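PDB 2JGP: tyrocidine synthetase 3 from Brevibacillus brevis, which probably catalyses peptide bond formation in nonribosomal synthesis of the antibiotic tyrocidine, this part pairing a peptidyl carrier domain with a condensation domain. Local coordinates for residues A13-V18 and S49-E54; R43-L48 and I59-L64; I117-P122 and D219-I224; G227-I232 and P366-F371; F280-P285 and A376-P381. All coordinates share one frame; numbering follows the deposited sequence.

How the contacts relate
Within the carrier region, contact 1 joins helix 10-23 to helix 41-55, and contact 2 closes the short loop from that same helix to helix 61-66. Their segments alternate along the chain, and M51 meets I59 where they touch. The other three contacts lie in the condensation domain. Contact 3 closes first, bringing the loop before strand 123-129 to the end of strand 213-220. Contact 4 follows in series and touches it, tying the start of helix 227-241 to the loop before strand 373-379. Contact 5 crosses contact 4 along the chain without touching it, joining the loop after helix 267-279 to strand 373-379; the two centres are about 31 Å apart.

Contact 1 of 5, residues A13-V18 and S49-E54; sequences ARLAQV and SSMHNE
M51 reaches from helix 41-55 across to helix 10-23 and fits its thioether between V18 and L15. Bends at chi2 (-64°) and chi3 (-69°) fold the chain so that the sulfur meets V18 and L15 while the terminal methyl continues along L15. SD lies 3.6 Å from V18 CG2, and CE comes within 3.7 Å of L15 CD2. The L15 and M51 side chains run roughly perpendicular, and one methyl branch of the leucine meets both the sulfur and the methyl of the methionine. V18 divides its two methyls between neighbouring residues: CG2 faces the sulfur, and CG1 sits 3.6 Å from S50 CB. The hydroxyl of S50 instead bonds back to the carbonyl of R46 in its own helix. The segment axes approach no closer than 10.5 Å, at 124° between their directions, a separation that the long methionine spans. L15 also packs on helix 70-79, placing the contact inside the helical bundle of the peptidyl carrier domain. No hydrogen bond links the two segments; cohesion here rests on branched aliphatic groups closing round a polarisable sulfur, an essentially apolar joint.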
# COMPACT_ATOMS: atom_id res chain seq x y z
N ALA A 13 5.52 7.55 -14.95
CA ALA A 13 4.09 7.82 -15.15
C ALA A 13 3.82 9.31 -15.38
O ALA A 13 3.14 9.67 -16.33
CB ALA A 13 3.28 7.31 -13.97
N ARG A 14 4.37 10.15 -14.51
CA ARG A 14 4.17 11.60 -14.61
C ARG A 14 4.68 12.15 -15.94
O ARG A 14 3.99 12.90 -16.62
CB ARG A 14 4.85 12.32 -13.45
CG ARG A 14 4.16 12.11 -12.12
CD ARG A 14 4.96 12.64 -10.96
NE ARG A 14 4.18 12.57 -9.73
CZ ARG A 14 4.69 12.56 -8.50
NH1 ARG A 14 6.00 12.64 -8.30
NH2 ARG A 14 3.88 12.48 -7.46
N LEU A 15 5.90 11.77 -16.30
CA LEU A 15 6.51 12.23 -17.53
C LEU A 15 5.74 11.76 -18.76
O LEU A 15 5.49 12.56 -19.67
CB LEU A 15 7.96 11.74 -17.63
CG LEU A 15 8.97 12.55 -16.82
CD1 LEU A 15 10.28 11.76 -16.64
CD2 LEU A 15 9.24 13.90 -17.49
N ALA A 16 5.38 10.48 -18.79
CA ALA A 16 4.70 9.89 -19.94
C ALA A 16 3.40 10.63 -20.22
O ALA A 16 3.08 10.90 -21.36
CB ALA A 16 4.43 8.42 -19.69
N GLN A 17 2.67 10.94 -19.15
CA GLN A 17 1.42 11.71 -19.22
C GLN A 17 1.64 13.09 -19.85
O GLN A 17 0.89 13.50 -20.73
CB GLN A 17 0.81 11.82 -17.81
CG GLN A 17 -0.11 13.02 -17.54
CD GLN A 17 0.55 14.12 -16.69
OE1 GLN A 17 1.39 13.87 -15.79
NE2 GLN A 17 0.16 15.35 -16.97
N VAL A 18 2.67 13.79 -19.39
CA VAL A 18 3.02 15.09 -19.94
C VAL A 18 3.42 15.01 -21.42
O VAL A 18 2.98 15.83 -22.22
CB VAL A 18 4.11 15.79 -19.10
CG1 VAL A 18 4.66 17.00 -19.84
CG2 VAL A 18 3.54 16.22 -17.74
N SER A 49 8.11 23.25 -19.32
CA SER A 49 7.11 24.14 -18.74
C SER A 49 6.02 23.37 -18.01
O SER A 49 5.64 23.73 -16.89
CB SER A 49 6.48 25.02 -19.82
OG SER A 49 7.42 25.94 -20.34
N SER A 50 5.52 22.31 -18.64
CA SER A 50 4.44 21.49 -18.05
C SER A 50 4.86 20.79 -16.76
O SER A 50 4.07 20.72 -15.82
CB SER A 50 3.94 20.43 -19.04
OG SER A 50 3.30 21.05 -20.14
N MET A 51 6.09 20.28 -16.73
CA MET A 51 6.61 19.63 -15.52
C MET A 51 6.82 20.64 -14.40
O MET A 51 6.62 20.31 -13.22
CB MET A 51 7.91 18.87 -15.81
CG MET A 51 7.73 17.68 -16.74
SD MET A 51 6.69 16.39 -16.04
CE MET A 51 7.74 15.76 -14.73
N HIS A 52 7.21 21.86 -14.75
CA HIS A 52 7.32 22.93 -13.77
C HIS A 52 5.95 23.30 -13.19
O HIS A 52 5.80 23.46 -11.98
CB HIS A 52 8.00 24.17 -14.37
CG HIS A 52 7.92 25.39 -13.50
ND1 HIS A 52 8.65 25.52 -12.34
CD2 HIS A 52 7.18 26.51 -13.61
CE1 HIS A 52 8.37 26.68 -11.78
NE2 HIS A 52 7.48 27.31 -12.53
N ASN A 53 4.95 23.43 -14.06
CA ASN A 53 3.61 23.84 -13.64
C ASN A 53 2.88 22.78 -12.82
O ASN A 53 2.25 23.10 -11.81
CB ASN A 53 2.75 24.24 -14.84
CG ASN A 53 3.21 25.54 -15.49
OD1 ASN A 53 3.93 26.33 -14.88
ND2 ASN A 53 2.78 25.77 -16.73
N GLU A 54 2.94 21.52 -13.26
CA GLU A 54 2.21 20.45 -12.59
C GLU A 54 2.94 19.93 -11.36
O GLU A 54 2.30 19.62 -10.35
CB GLU A 54 1.92 19.30 -13.57
CG GLU A 54 0.97 18.21 -13.04
CD GLU A 54 -0.45 18.68 -12.77
OE1 GLU A 54 -1.19 17.99 -12.04
OE2 GLU A 54 -0.84 19.74 -13.29

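Contact 2 of 5, residues R43-L48 and I59-L64; sequences RAMRVL and IPLRIL. With SO4 (sulfate ion), chain C.
L48 and A44 touch the segment I59-L64, whereas R43, on the same helix, takes no part in that packing: its flat guanidinium presents an edge to a sulfate, whose sulfur lies in the guanidinium plane. R43 NH2 bonds to O3 at 3.2 Å, and NE makes weak bonds to O3 and O4. A bend at chi3 (-76°) brings NE and NH2 to the anion, which the backbone R43 N also grips through O1 at 2.9 Å in a fairly straight bond (163°). H40 ND1 adds a further bond to the sulfate, which was probably picked up from the crystallisation medium. Across the contact itself L48 does most of the work. Its CD2 points at the I59 carbonyl oxygen and also rests on I59 CB, 3.6 Å away. CD1 is pressed tightly against L61, 3.5 Å from its CA. A turn nearer the N terminus of the helix, the small A44 CB receives L64 CD2 at 3.5 Å and L61 CD1 more loosely, and M45 CG brushes L61 CD2. One water bridges the backbones, donating to L48 O and accepting from I59 N. The contact thus fixes helix 61-66 of the carrier domain to helix 41-55 by close apolar packing of L48, L61 and L64 with A44 and I59, with a single water joining two backbone groups. Apart from this packing, the R43 side chain and its backbone amide near the start of the helix make a site suited to an anion, to which the helix dipole may contribute.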
# COMPACT_ATOMS: atom_id res chain seq x y z
N ARG A 43 8.47 22.01 -28.59
CA ARG A 43 7.68 21.13 -27.74
C ARG A 43 8.49 20.56 -26.56
O ARG A 43 7.91 20.22 -25.53
CB ARG A 43 6.99 20.02 -28.55
CG ARG A 43 5.72 20.53 -29.26
CD ARG A 43 4.93 19.43 -29.95
NE ARG A 43 5.53 19.01 -31.21
CZ ARG A 43 5.07 18.02 -31.97
NH1 ARG A 43 4.00 17.32 -31.61
NH2 ARG A 43 5.69 17.71 -33.10
N ALA A 44 9.81 20.46 -26.71
CA ALA A 44 10.67 20.11 -25.57
C ALA A 44 10.58 21.18 -24.48
O ALA A 44 10.49 20.85 -23.30
CB ALA A 44 12.12 19.94 -26.02
N MET A 45 10.60 22.45 -24.88
CA MET A 45 10.42 23.55 -23.94
C MET A 45 9.04 23.51 -23.28
O MET A 45 8.90 23.85 -22.10
CB MET A 45 10.68 24.90 -24.62
CG MET A 45 12.15 25.12 -24.94
SD MET A 45 12.54 26.70 -25.69
CE MET A 45 11.64 26.61 -27.23
N ARG A 46 8.02 23.09 -24.03
CA ARG A 46 6.68 22.90 -23.47
C ARG A 46 6.64 21.78 -22.43
O ARG A 46 5.92 21.89 -21.43
CB ARG A 46 5.66 22.61 -24.58
CG ARG A 46 5.31 23.80 -25.44
CD ARG A 46 4.46 23.35 -26.62
NE ARG A 46 3.81 24.47 -27.31
CZ ARG A 46 3.18 24.38 -28.47
NH1 ARG A 46 3.09 23.21 -29.12
NH2 ARG A 46 2.63 25.46 -29.01
N VAL A 47 7.40 20.70 -22.65
CA VAL A 47 7.50 19.62 -21.66
C VAL A 47 8.12 20.15 -20.36
O VAL A 47 7.63 19.85 -19.27
CB VAL A 47 8.31 18.42 -22.18
CG1 VAL A 47 8.69 17.47 -21.04
CG2 VAL A 47 7.53 17.68 -23.26
N LEU A 48 9.18 20.93 -20.49
CA LEU A 48 9.83 21.54 -19.34
C LEU A 48 8.86 22.44 -18.57
O LEU A 48 8.79 22.39 -17.34
CB LEU A 48 11.05 22.36 -19.77
CG LEU A 48 12.14 21.63 -20.57
CD1 LEU A 48 13.29 22.57 -20.85
CD2 LEU A 48 12.62 20.39 -19.84
N ILE A 59 13.46 20.90 -15.02
CA ILE A 59 14.33 20.05 -15.82
C ILE A 59 15.05 20.94 -16.82
O ILE A 59 14.40 21.57 -17.66
CB ILE A 59 13.51 19.00 -16.61
CG1 ILE A 59 12.73 18.09 -15.66
CG2 ILE A 59 14.43 18.16 -17.48
CD1 ILE A 59 11.70 17.22 -16.38
N PRO A 60 16.39 21.02 -16.73
CA PRO A 60 17.10 21.85 -17.70
C PRO A 60 16.89 21.31 -19.11
O PRO A 60 16.79 20.09 -19.28
CB PRO A 60 18.58 21.70 -17.29
CG PRO A 60 18.55 21.21 -15.89
CD PRO A 60 17.32 20.38 -15.78
N LEU A 61 16.80 22.19 -20.10
CA LEU A 61 16.60 21.75 -21.48
C LEU A 61 17.73 20.83 -21.91
O LEU A 61 17.50 19.83 -22.59
CB LEU A 61 16.48 22.94 -22.42
CG LEU A 61 16.10 22.64 -23.87
CD1 LEU A 61 14.77 21.88 -23.94
CD2 LEU A 61 16.05 23.92 -24.69
N ARG A 62 18.95 21.17 -21.51
CA ARG A 62 20.14 20.33 -21.78
C ARG A 62 19.98 18.88 -21.36
O ARG A 62 20.49 17.98 -22.03
CB ARG A 62 21.40 20.91 -21.13
CG ARG A 62 21.21 21.54 -19.76
CD ARG A 62 20.85 23.04 -19.85
NE ARG A 62 21.81 23.89 -19.12
CZ ARG A 62 22.02 25.18 -19.37
NH1 ARG A 62 21.35 25.82 -20.33
NH2 ARG A 62 22.92 25.84 -18.65
N ILE A 63 19.30 18.65 -20.24
CA ILE A 63 19.08 17.30 -19.74
C ILE A 63 18.07 16.51 -20.58
O ILE A 63 18.25 15.31 -20.81
CB ILE A 63 18.63 17.33 -18.26
CG1 ILE A 63 19.75 17.89 -17.38
CG2 ILE A 63 18.24 15.94 -17.79
CD1 ILE A 63 21.02 17.06 -17.38
N LEU A 64 17.02 17.17 -21.05
CA LEU A 64 16.06 16.52 -21.96
C LEU A 64 16.76 16.08 -23.25
O LEU A 64 16.49 14.99 -23.76
CB LEU A 64 14.89 17.45 -22.28
CG LEU A 64 13.80 16.91 -23.21
CD1 LEU A 64 13.36 15.49 -22.85
CD2 LEU A 64 12.59 17.85 -23.20
S SO4 C . 8.10 21.17 -32.55
O1 SO4 C . 8.89 21.18 -31.32
O2 SO4 C . 8.74 22.06 -33.51
O3 SO4 C . 8.10 19.82 -33.11
O4 SO4 C . 6.73 21.59 -32.30
O HOH W 1 10.79 21.18 -15.85

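Contact 3 of 5, residues I117-P122 and D219-I224; sequences ISYNMP and DMHHSI
N120 and D219 make the straightest bond of the contact: ND2 donates to OD2 at 2.8 Å with an angle of 168°, meeting it on the syn side but 31° out of the carboxylate plane. The same amide nitrogen also bonds to the carbonyl of Q192. D219 OD1 accepts from M121 N at 3.0 Å, and this N-H is shared with M220 O, so each of its two angles is well short of straight. Beside it, H222 N donates to Y119 O at 2.8 Å. The two backbones are bridged at N120 and H221.

Packing spreads out from this net. M121 SD sits over one face of the H222 ring, 3.8 Å from its centroid and 15° off the ring normal, a Met-aromatic contact in which the methionine lies crosswise to the histidine. Y119 CB lies 3.6 Å from H221 NE2, an atom hydrogen-bonded to D110. H221 ND1 accepts from S223 N and shares a hydrogen bond with S223 OG, so both ring nitrogens are engaged.

H221 and H222 open HHxxxDG, the active-site motif of condensation domains, so the contact probably helps shape that site. It lies where strand 213-220 ends beside the entry to its antiparallel neighbour 123-129; Y119 packs on helix 101-113, M121 on helix 227-241, and D219 pairs through its backbone with R203 on strand 202-210.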
# COMPACT_ATOMS: atom_id res chain seq x y z
N ILE A 117 -6.65 -1.79 21.14
CA ILE A 117 -5.53 -2.47 20.49
C ILE A 117 -5.66 -2.48 18.96
O ILE A 117 -5.03 -3.28 18.27
CB ILE A 117 -5.36 -3.93 21.01
CG1 ILE A 117 -6.57 -4.80 20.64
CG2 ILE A 117 -5.15 -3.93 22.52
CD1 ILE A 117 -6.41 -6.26 21.01
N SER A 118 -6.48 -1.58 18.42
CA SER A 118 -6.75 -1.55 16.98
C SER A 118 -5.53 -1.17 16.14
O SER A 118 -5.46 -1.56 14.98
CB SER A 118 -7.91 -0.60 16.68
OG SER A 118 -8.20 -0.57 15.30
N TYR A 119 -4.59 -0.42 16.71
CA TYR A 119 -3.35 -0.07 16.02
C TYR A 119 -2.16 -0.97 16.39
O TYR A 119 -1.02 -0.66 16.06
CB TYR A 119 -2.98 1.40 16.27
CG TYR A 119 -3.90 2.39 15.59
CD1 TYR A 119 -4.49 3.42 16.32
CD2 TYR A 119 -4.17 2.30 14.23
CE1 TYR A 119 -5.34 4.34 15.69
CE2 TYR A 119 -5.02 3.20 13.61
CZ TYR A 119 -5.59 4.22 14.34
OH TYR A 119 -6.42 5.11 13.71
N ASN A 120 -2.44 -2.06 17.09
CA ASN A 120 -1.41 -3.07 17.33
C ASN A 120 -1.12 -3.87 16.06
O ASN A 120 -1.98 -4.00 15.18
CB ASN A 120 -1.82 -4.01 18.46
CG ASN A 120 -1.82 -3.32 19.80
OD1 ASN A 120 -2.49 -2.29 19.98
ND2 ASN A 120 -1.06 -3.86 20.75
N MET A 121 0.10 -4.38 15.97
CA MET A 121 0.54 -5.21 14.86
C MET A 121 1.20 -6.47 15.42
O MET A 121 2.42 -6.62 15.32
CB MET A 121 1.55 -4.44 14.01
CG MET A 121 1.00 -3.19 13.38
SD MET A 121 2.26 -2.30 12.45
CE MET A 121 2.59 -3.43 11.11
N PRO A 122 0.41 -7.36 16.03
CA PRO A 122 0.98 -8.57 16.61
C PRO A 122 1.31 -9.65 15.57
O PRO A 122 0.60 -9.78 14.57
CB PRO A 122 -0.12 -9.06 17.54
CG PRO A 122 -1.37 -8.57 16.93
CD PRO A 122 -1.04 -7.27 16.26
N ASP A 219 5.05 -7.51 18.98
CA ASP A 219 3.99 -6.53 18.77
C ASP A 219 4.62 -5.15 18.69
O ASP A 219 5.65 -4.89 19.31
CB ASP A 219 2.96 -6.59 19.90
CG ASP A 219 1.64 -5.91 19.54
OD1 ASP A 219 1.51 -5.32 18.45
OD2 ASP A 219 0.71 -6.00 20.37
N MET A 220 4.00 -4.28 17.90
CA MET A 220 4.47 -2.91 17.76
C MET A 220 3.30 -2.05 17.37
O MET A 220 2.26 -2.57 16.94
CB MET A 220 5.61 -2.82 16.73
CG MET A 220 5.22 -3.10 15.29
SD MET A 220 6.64 -3.42 14.20
CE MET A 220 6.96 -5.16 14.55
N HIS A 221 3.46 -0.74 17.54
CA HIS A 221 2.38 0.18 17.28
C HIS A 221 2.42 0.65 15.83
O HIS A 221 3.49 0.93 15.30
CB HIS A 221 2.44 1.36 18.24
CG HIS A 221 1.18 2.16 18.27
ND1 HIS A 221 0.93 3.20 17.39
CD2 HIS A 221 0.07 2.04 19.04
CE1 HIS A 221 -0.26 3.70 17.64
NE2 HIS A 221 -0.81 3.02 18.63
N HIS A 222 1.26 0.74 15.20
CA HIS A 222 1.19 1.03 13.76
C HIS A 222 1.69 2.43 13.39
O HIS A 222 1.93 2.71 12.21
CB HIS A 222 -0.24 0.82 13.22
CG HIS A 222 -0.28 0.31 11.82
ND1 HIS A 222 0.51 0.83 10.81
CD2 HIS A 222 -1.01 -0.68 11.25
CE1 HIS A 222 0.26 0.19 9.68
NE2 HIS A 222 -0.65 -0.74 9.92
N SER A 223 1.83 3.31 14.38
CA SER A 223 2.37 4.67 14.15
C SER A 223 3.85 4.69 13.76
O SER A 223 4.34 5.69 13.23
CB SER A 223 2.18 5.53 15.41
OG SER A 223 2.88 4.99 16.51
N ILE A 224 4.56 3.59 14.02
CA ILE A 224 6.00 3.51 13.69
C ILE A 224 6.35 2.33 12.77
O ILE A 224 7.52 1.96 12.61
CB ILE A 224 6.87 3.52 14.99
CG1 ILE A 224 6.47 2.44 15.99
CG2 ILE A 224 6.76 4.87 15.67
CD1 ILE A 224 6.81 1.04 15.57

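Contact 4 of 5, residues G227-I232 and P366-F371; sequences GVSSGI and PIVGMF. With SO4 (sulfate ion), chain B.
The HHxxxDG signature of condensation domains ends at G227, and just beyond it S229 and I232, on the first turns of helix 227-241, meet the loop P366-F371. S229 points its hydroxyl into the loop, where OG lies 2.9 Å from G369 O and equally close to G369 N. It is also hydrogen-bonded to D226 OD1, so which acceptor takes its proton is not settled. D226 also accepts F371 N on OD2, and so links the start of the helix to the loop. Beneath the hydroxyl, S229 CB packs against V368 CG1 at 3.9 Å. One helical turn on, I232 lays its outer methyl CD1 over the backbone of P366, 3.6 Å from the carbonyl oxygen. Its CG2 branch is placed 4.2 Å from V368 CG2, and the two side chains run antiparallel beside each other. The valine thus divides its methyls between serine and isoleucine. R359 NH1 hydrogen-bonds to the I367 carbonyl, and S149 OG to that of V368, so backbone oxygens along the loop are also held from outside the helix. At the front of the helix, G227 N donates to sulfate O1 at 2.9 Å (146°); the ion probably came with the crystallisation solution, but its position at the helix N terminus, beside the signature, is consistent with a site that can hold an anion. A helix that starts at the signature and is met by a loop from later in the chain is consistent with the two-lobed acyltransferase-like fold of condensation domains, whose active site lies between the lobes.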
# COMPACT_ATOMS: atom_id res chain seq x y z
N GLY A 227 3.02 -2.98 7.11
CA GLY A 227 3.19 -4.33 6.59
C GLY A 227 4.56 -4.57 6.01
O GLY A 227 5.23 -5.54 6.36
N VAL A 228 4.99 -3.67 5.13
CA VAL A 228 6.33 -3.75 4.55
C VAL A 228 7.41 -3.66 5.64
O VAL A 228 8.39 -4.40 5.58
CB VAL A 228 6.55 -2.66 3.47
CG1 VAL A 228 8.02 -2.52 3.13
CG2 VAL A 228 5.74 -2.99 2.22
N SER A 229 7.24 -2.77 6.62
CA SER A 229 8.25 -2.63 7.68
C SER A 229 8.40 -3.91 8.50
O SER A 229 9.52 -4.30 8.85
CB SER A 229 7.93 -1.46 8.61
OG SER A 229 7.76 -0.24 7.91
N SER A 230 7.28 -4.58 8.79
CA SER A 230 7.32 -5.86 9.50
C SER A 230 8.10 -6.92 8.74
O SER A 230 8.82 -7.72 9.35
CB SER A 230 5.90 -6.37 9.78
OG SER A 230 5.18 -5.42 10.54
N GLY A 231 7.99 -6.91 7.41
CA GLY A 231 8.78 -7.81 6.57
C GLY A 231 10.26 -7.52 6.69
O GLY A 231 11.07 -8.44 6.83
N ILE A 232 10.61 -6.24 6.64
CA ILE A 232 11.98 -5.77 6.81
C ILE A 232 12.52 -6.19 8.18
O ILE A 232 13.60 -6.79 8.27
CB ILE A 232 12.07 -4.22 6.65
CG1 ILE A 232 11.73 -3.81 5.21
CG2 ILE A 232 13.47 -3.70 6.98
CD1 ILE A 232 11.61 -2.31 5.03
N PRO A 366 13.71 0.83 2.25
CA PRO A 366 14.26 0.05 3.37
C PRO A 366 13.89 0.58 4.76
O PRO A 366 14.32 0.01 5.76
CB PRO A 366 15.77 0.18 3.16
CG PRO A 366 15.94 1.55 2.56
CD PRO A 366 14.63 1.92 1.87
N ILE A 367 13.09 1.65 4.82
CA ILE A 367 12.81 2.33 6.07
C ILE A 367 11.69 1.65 6.86
O ILE A 367 10.66 1.27 6.30
CB ILE A 367 12.41 3.81 5.83
CG1 ILE A 367 13.53 4.55 5.08
CG2 ILE A 367 12.10 4.52 7.15
CD1 ILE A 367 13.25 6.02 4.86
N VAL A 368 11.90 1.49 8.16
CA VAL A 368 10.84 1.05 9.06
C VAL A 368 9.99 2.27 9.49
O VAL A 368 10.48 3.21 10.09
CB VAL A 368 11.44 0.33 10.28
CG1 VAL A 368 10.38 -0.02 11.31
CG2 VAL A 368 12.20 -0.93 9.81
N GLY A 369 8.70 2.24 9.15
CA GLY A 369 7.82 3.37 9.41
C GLY A 369 6.47 3.18 8.74
O GLY A 369 6.24 2.17 8.06
N MET A 370 5.60 4.15 8.93
CA MET A 370 4.24 4.10 8.42
C MET A 370 4.16 4.81 7.06
O MET A 370 4.09 6.05 7.00
CB MET A 370 3.29 4.76 9.43
CG MET A 370 1.86 4.91 8.95
SD MET A 370 1.18 3.35 8.37
CE MET A 370 -0.35 3.93 7.64
N PHE A 371 4.19 4.04 5.98
CA PHE A 371 4.14 4.59 4.61
C PHE A 371 2.87 4.25 3.84
O PHE A 371 2.45 5.02 2.96
CB PHE A 371 5.35 4.11 3.80
CG PHE A 371 6.66 4.70 4.25
CD1 PHE A 371 7.53 3.98 5.06
CD2 PHE A 371 7.01 5.99 3.88
CE1 PHE A 371 8.74 4.52 5.47
CE2 PHE A 371 8.21 6.54 4.29
CZ PHE A 371 9.08 5.80 5.09
S SO4 B . -0.38 -2.62 6.62
O1 SO4 B . 0.47 -1.65 7.30
O2 SO4 B . -1.70 -2.06 6.38
O3 SO4 B . 0.24 -2.97 5.34
O4 SO4 B . -0.50 -3.81 7.46

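Contact 5 of 5, residues F280-P285 and A376-P381; sequences FADDIP and AMRNKP
R378 and F280 lie alongside each other, their side chains running in opposing senses, with the guanidinium and phenyl planes only 22° apart. The arginine chain is fully extended, CG anti to the backbone N (chi1 -178°), which carries its head out to D282. That carboxylate reaches in to meet it and forms a salt bridge: NH1 donates to OD2 at 2.9 Å, and a weak bond runs from NH2 to OD1 at 3.1 Å. The two flat groups are nearly parallel, but OD2 stands 32° out of the guanidinium plane, so the pair is stepped. P285 CD sits over the centre of one guanidinium face, 4.0 Å above it. Over the opposite face, displaced toward its rim, sits a water that donates to D282 OD1 and accepts from K380 NZ. F280 meets strand 373-379 differently, with its ring edge: CZ is 3.4 Å from A376 O, near the ring plane, and 3.5 Å from A376 CB. NH2 of R378 also forms a salt bridge with D349, so two carboxylates probably balance its charge. The contact thus attaches the loop leaving helix 267-279 to strand 373-379, whose antiparallel partner 350-356 lies close by and packs through I351 on F280, I284 and P285.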
# COMPACT_ATOMS: atom_id res chain seq x y z
N PHE A 280 -13.49 13.86 -7.47
CA PHE A 280 -14.68 13.66 -6.62
C PHE A 280 -15.50 14.94 -6.44
O PHE A 280 -16.14 15.13 -5.40
CB PHE A 280 -14.25 13.09 -5.26
CG PHE A 280 -13.57 11.76 -5.36
CD1 PHE A 280 -12.20 11.64 -5.14
CD2 PHE A 280 -14.29 10.62 -5.69
CE1 PHE A 280 -11.58 10.41 -5.23
CE2 PHE A 280 -13.67 9.39 -5.79
CZ PHE A 280 -12.31 9.28 -5.56
N ALA A 281 -15.50 15.80 -7.45
CA ALA A 281 -16.20 17.09 -7.38
C ALA A 281 -17.71 16.95 -7.53
O ALA A 281 -18.48 17.72 -6.94
CB ALA A 281 -15.66 18.03 -8.45
N ASP A 282 -18.13 15.95 -8.31
CA ASP A 282 -19.55 15.73 -8.61
C ASP A 282 -20.21 14.82 -7.57
O ASP A 282 -19.80 14.81 -6.40
CB ASP A 282 -19.68 15.17 -10.04
CG ASP A 282 -18.94 13.85 -10.22
OD1 ASP A 282 -19.36 13.04 -11.07
OD2 ASP A 282 -17.94 13.63 -9.51
N ASP A 283 -21.23 14.06 -7.97
CA ASP A 283 -21.98 13.20 -7.05
C ASP A 283 -21.19 11.94 -6.73
O ASP A 283 -21.01 11.08 -7.60
CB ASP A 283 -23.34 12.81 -7.65
CG ASP A 283 -23.99 13.95 -8.41
OD1 ASP A 283 -24.18 15.04 -7.83
OD2 ASP A 283 -24.31 13.74 -9.61
N ILE A 284 -20.71 11.83 -5.49
CA ILE A 284 -19.89 10.68 -5.07
C ILE A 284 -20.77 9.45 -4.83
O ILE A 284 -21.66 9.48 -3.98
CB ILE A 284 -19.10 10.99 -3.78
CG1 ILE A 284 -18.11 12.14 -4.02
CG2 ILE A 284 -18.35 9.74 -3.29
CD1 ILE A 284 -17.30 12.52 -2.80
N PRO A 285 -20.53 8.37 -5.59
CA PRO A 285 -21.40 7.19 -5.51
C PRO A 285 -21.17 6.35 -4.26
O PRO A 285 -20.04 6.17 -3.83
CB PRO A 285 -21.00 6.40 -6.76
CG PRO A 285 -19.58 6.74 -6.97
CD PRO A 285 -19.43 8.17 -6.55
N ALA A 376 -8.33 6.28 -3.48
CA ALA A 376 -9.72 6.04 -3.84
C ALA A 376 -9.80 5.97 -5.36
O ALA A 376 -9.77 7.00 -6.03
CB ALA A 376 -10.60 7.16 -3.32
N MET A 377 -9.89 4.76 -5.89
CA MET A 377 -9.88 4.55 -7.33
C MET A 377 -11.31 4.54 -7.87
O MET A 377 -12.09 3.63 -7.56
CB MET A 377 -9.17 3.23 -7.66
CG MET A 377 -8.58 3.19 -9.03
SD MET A 377 -7.10 4.21 -9.17
CE MET A 377 -5.83 3.19 -8.46
N ARG A 378 -11.65 5.55 -8.67
CA ARG A 378 -12.99 5.68 -9.23
C ARG A 378 -13.00 5.28 -10.70
O ARG A 378 -12.19 5.75 -11.49
CB ARG A 378 -13.49 7.12 -9.10
CG ARG A 378 -14.91 7.35 -9.63
CD ARG A 378 -15.31 8.79 -9.43
NE ARG A 378 -16.70 9.05 -9.82
CZ ARG A 378 -17.39 10.13 -9.46
NH1 ARG A 378 -16.84 11.07 -8.70
NH2 ARG A 378 -18.64 10.28 -9.87
N ASN A 379 -13.94 4.41 -11.05
CA ASN A 379 -14.11 3.97 -12.43
C ASN A 379 -15.59 3.85 -12.77
O ASN A 379 -16.43 3.79 -11.88
CB ASN A 379 -13.40 2.63 -12.65
CG ASN A 379 -11.90 2.80 -12.79
OD1 ASN A 379 -11.14 2.48 -11.87
ND2 ASN A 379 -11.47 3.32 -13.93
N LYS A 380 -15.87 3.80 -14.07
CA LYS A 380 -17.24 3.85 -14.56
C LYS A 380 -17.53 2.68 -15.49
O LYS A 380 -17.53 2.83 -16.72
CB LYS A 380 -17.49 5.20 -15.25
CG LYS A 380 -17.39 6.36 -14.27
CD LYS A 380 -17.72 7.69 -14.90
CE LYS A 380 -17.42 8.83 -13.94
NZ LYS A 380 -17.59 10.16 -14.59
N PRO A 381 -17.75 1.49 -14.90
CA PRO A 381 -18.08 0.29 -15.68
C PRO A 381 -19.50 0.35 -16.25
O PRO A 381 -20.43 -0.25 -15.70
CB PRO A 381 -17.91 -0.84 -14.66
CG PRO A 381 -18.20 -0.21 -13.35
CD PRO A 381 -17.69 1.20 -13.45
O HOH W 2 -17.25 12.17 -12.42